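Local coordinates for protein probable N-acetyl-gamma-glutamyl-phosphate reductase, chloroplastic (Arabidopsis thaliana, PDB 1XYG) that probably catalyses the NADP-dependent interconversion of N-acetyl-glutamyl phosphate and N-acetyl-glutamate semialdehyde in arginine biosynthesis, working as a homotetramer, at residues 44-49 / 69-75. Residues are numbered along the deposited sequence; the frame is centred on the assembly and turned at random.
Sequences VTLMTA and LPTLVSV
The carbonyl oxygen of Val-73 is gripped twice from the segment 44-49: Ala-49 N donates a hydrogen bond to Val-73 O at 3.0 Å, and Thr-48 CA brings its hydrogen to the same oxygen in a CA-H...O contact of 3.4 Å. Val-73 answers through its own amide, whose nitrogen lies 3.1 Å from Met-47 O in a nearly straight bond (169°). These two bonds, bracketing Thr-48, make a single parallel beta bridge between Thr-48 and Val-73, the neighbouring rungs being built with water. One water accepts from Met-47 N and donates to Thr-71 O, where the backbones have already parted; another donates to Ala-49 O and accepts from Val-75 N. Apolar side chains fill in around this single bridge. With chi1 at -62° Met-47 holds CG anti to its carbonyl carbon, and a bend at chi3 carries the methyl CE to Leu-69 CB and Pro-70 CD, 3.7 Å from each. Leu-72 packs on the same face, setting CD2 against Met-47 CB and CD1 3.9 Å from Ala-49 CB. Met-47 and Leu-69 also rest on Val-33 of helix 27-37, which ties the pair to the layer beside the sheet. CB of Pro-70 is directed toward the strand, and CG of its ring lies 3.6 Å from Thr-45 O; a glycine here would probably open a gap beside the Thr-45 carbonyl and leave the Met-47 methyl with less to pack against. On its other side strand 42-47 pairs with strand 17-22, through Leu-46 and Leu-21 among others. The loop thus lends brief, water-assisted pairing alongside strand 42-47, the outermost strand, within this chain, of a parallel sheet, here in the Rossmann-type NAD-binding domain of the semialdehyde dehydrogenases.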
ATOM      1  N   VAL A  44     -18.364 -18.392 -21.269  1.00 42.40           N
ATOM      2  CA  VAL A  44     -19.463 -17.729 -20.579  1.00 42.07           C
ATOM      3  C   VAL A  44     -20.485 -17.223 -21.600  1.00 41.70           C
ATOM      4  O   VAL A  44     -20.159 -16.398 -22.452  1.00 42.21           O
ATOM      5  CB  VAL A  44     -18.967 -16.522 -19.760  1.00 41.74           C
ATOM      6  CG1 VAL A  44     -20.146 -15.853 -19.062  1.00 41.07           C
ATOM      7  CG2 VAL A  44     -17.936 -16.971 -18.739  1.00 42.12           C
ATOM      8  N   THR A  45     -21.718 -17.712 -21.505  1.00 41.48           N
ATOM      9  CA  THR A  45     -22.767 -17.308 -22.436  1.00 42.12           C
ATOM     10  C   THR A  45     -23.941 -16.632 -21.730  1.00 41.91           C
ATOM     11  O   THR A  45     -24.814 -16.051 -22.373  1.00 42.19           O
ATOM     12  CB  THR A  45     -23.314 -18.516 -23.244  1.00 41.39           C
ATOM     13  OG1 THR A  45     -23.776 -19.529 -22.340  1.00 43.22           O
ATOM     14  CG2 THR A  45     -22.236 -19.087 -24.157  1.00 41.23           C
ATOM     15  N   LEU A  46     -23.956 -16.700 -20.405  1.00 40.43           N
ATOM     16  CA  LEU A  46     -25.035 -16.100 -19.628  1.00 40.03           C
ATOM     17  C   LEU A  46     -24.527 -15.526 -18.294  1.00 40.50           C
ATOM     18  O   LEU A  46     -23.840 -16.214 -17.543  1.00 40.71           O
ATOM     19  CB  LEU A  46     -26.113 -17.146 -19.364  1.00 40.35           C
ATOM     20  CG  LEU A  46     -27.285 -16.652 -18.522  1.00 40.84           C
ATOM     21  CD1 LEU A  46     -27.874 -15.399 -19.155  1.00 42.52           C
ATOM     22  CD2 LEU A  46     -28.324 -17.748 -18.413  1.00 41.79           C
ATOM     23  N   MET A  47     -24.875 -14.273 -17.993  1.00 38.16           N
ATOM     24  CA  MET A  47     -24.422 -13.631 -16.753  1.00 38.33           C
ATOM     25  C   MET A  47     -25.501 -12.826 -16.012  1.00 38.75           C
ATOM     26  O   MET A  47     -26.216 -12.017 -16.617  1.00 38.22           O
ATOM     27  CB  MET A  47     -23.236 -12.697 -17.032  1.00 36.22           C
ATOM     28  CG  MET A  47     -21.988 -13.363 -17.580  1.00 35.00           C
ATOM     29  SD  MET A  47     -20.547 -12.251 -17.575  1.00 34.52           S
ATOM     30  CE  MET A  47     -21.067 -10.922 -18.672  1.00 35.15           C
ATOM     31  N   THR A  48     -25.576 -13.032 -14.696  1.00 38.76           N
ATOM     32  CA  THR A  48     -26.546 -12.366 -13.816  1.00 39.45           C
ATOM     33  C   THR A  48     -25.957 -11.288 -12.883  1.00 40.53           C
ATOM     34  O   THR A  48     -24.863 -11.449 -12.337  1.00 38.97           O
ATOM     35  CB  THR A  48     -27.254 -13.385 -12.899  1.00 39.74           C
ATOM     36  OG1 THR A  48     -28.007 -14.316 -13.679  1.00 41.21           O
ATOM     37  CG2 THR A  48     -28.175 -12.685 -11.975  1.00 40.71           C
ATOM     38  N   ALA A  49     -26.709 -10.203 -12.698  1.00 41.75           N
ATOM     39  CA  ALA A  49     -26.328  -9.099 -11.815  1.00 41.53           C
ATOM     40  C   ALA A  49     -27.599  -8.541 -11.179  1.00 42.51           C
ATOM     41  O   ALA A  49     -28.694  -8.678 -11.725  1.00 41.89           O
ATOM     42  CB  ALA A  49     -25.612  -8.006 -12.592  1.00 43.70           C
ATOM     43  N   LEU A  69     -18.290 -10.147 -23.861  1.00 49.32           N
ATOM     44  CA  LEU A  69     -19.202 -10.854 -22.967  1.00 45.98           C
ATOM     45  C   LEU A  69     -20.651 -10.457 -23.173  1.00 43.83           C
ATOM     46  O   LEU A  69     -20.947  -9.442 -23.788  1.00 43.80           O
ATOM     47  CB  LEU A  69     -18.804 -10.579 -21.516  1.00 44.54           C
ATOM     48  CG  LEU A  69     -17.388 -11.008 -21.123  1.00 44.16           C
ATOM     49  CD1 LEU A  69     -17.014 -10.406 -19.780  1.00 42.27           C
ATOM     50  CD2 LEU A  69     -17.334 -12.523 -21.102  1.00 42.91           C
ATOM     51  N   PRO A  70     -21.582 -11.243 -22.617  1.00 42.98           N
ATOM     52  CA  PRO A  70     -23.017 -10.970 -22.742  1.00 43.21           C
ATOM     53  C   PRO A  70     -23.412  -9.790 -21.888  1.00 43.58           C
ATOM     54  O   PRO A  70     -22.648  -9.360 -21.031  1.00 41.12           O
ATOM     55  CB  PRO A  70     -23.669 -12.259 -22.242  1.00 42.25           C
ATOM     56  CG  PRO A  70     -22.573 -13.277 -22.370  1.00 42.99           C
ATOM     57  CD  PRO A  70     -21.370 -12.534 -21.954  1.00 42.77           C
ATOM     58  N   THR A  71     -24.607  -9.265 -22.139  1.00 45.64           N
ATOM     59  CA  THR A  71     -25.130  -8.131 -21.393  1.00 45.47           C
ATOM     60  C   THR A  71     -25.674  -8.752 -20.110  1.00 44.67           C
ATOM     61  O   THR A  71     -26.237  -9.840 -20.149  1.00 43.26           O
ATOM     62  CB  THR A  71     -26.272  -7.442 -22.187  1.00 48.01           C
ATOM     63  OG1 THR A  71     -25.768  -7.003 -23.452  1.00 50.30           O
ATOM     64  CG2 THR A  71     -26.818  -6.254 -21.423  1.00 47.82           C
ATOM     65  N   LEU A  72     -25.492  -8.093 -18.973  1.00 43.46           N
ATOM     66  CA  LEU A  72     -25.998  -8.630 -17.707  1.00 42.37           C
ATOM     67  C   LEU A  72     -27.515  -8.580 -17.628  1.00 41.52           C
ATOM     68  O   LEU A  72     -28.136  -7.593 -18.021  1.00 41.77           O
ATOM     69  CB  LEU A  72     -25.415  -7.843 -16.533  1.00 41.84           C
ATOM     70  CG  LEU A  72     -23.898  -7.928 -16.380  1.00 40.92           C
ATOM     71  CD1 LEU A  72     -23.411  -6.765 -15.539  1.00 39.82           C
ATOM     72  CD2 LEU A  72     -23.520  -9.262 -15.757  1.00 39.05           C
ATOM     73  N   VAL A  73     -28.110  -9.654 -17.122  1.00 40.65           N
ATOM     74  CA  VAL A  73     -29.556  -9.708 -16.973  1.00 39.63           C
ATOM     75  C   VAL A  73     -29.884  -9.992 -15.517  1.00 40.58           C
ATOM     76  O   VAL A  73     -28.992 -10.243 -14.701  1.00 38.96           O
ATOM     77  CB  VAL A  73     -30.191 -10.824 -17.835  1.00 38.33           C
ATOM     78  CG1 VAL A  73     -29.731 -10.686 -19.278  1.00 40.10           C
ATOM     79  CG2 VAL A  73     -29.845 -12.198 -17.271  1.00 35.80           C
ATOM     80  N   SER A  74     -31.172  -9.953 -15.204  1.00 41.25           N
ATOM     81  CA  SER A  74     -31.649 -10.215 -13.860  1.00 42.75           C
ATOM     82  C   SER A  74     -31.877 -11.713 -13.707  1.00 44.05           C
ATOM     83  O   SER A  74     -32.249 -12.383 -14.672  1.00 44.67           O
ATOM     84  CB  SER A  74     -32.960  -9.465 -13.631  1.00 43.56           C
ATOM     85  OG  SER A  74     -33.556  -9.841 -12.405  1.00 47.43           O
ATOM     86  N   VAL A  75     -31.645 -12.242 -12.506  1.00 44.85           N
ATOM     87  CA  VAL A  75     -31.869 -13.662 -12.246  1.00 47.42           C
ATOM     88  C   VAL A  75     -33.269 -14.052 -12.707  1.00 49.09           C
ATOM     89  O   VAL A  75     -33.474 -15.128 -13.262  1.00 47.50           O
ATOM     90  CB  VAL A  75     -31.811 -14.011 -10.743  1.00 46.67           C
ATOM     91  CG1 VAL A  75     -32.056 -15.495 -10.552  1.00 46.74           C
ATOM     92  CG2 VAL A  75     -30.481 -13.627 -10.163  1.00 49.12           C
TER
HETATM   93  O   HOH W   1     -26.380 -12.831 -19.821  1.00 32.11           O
HETATM   94  O   HOH W   2     -30.646 -10.457 -10.495  1.00 31.99           O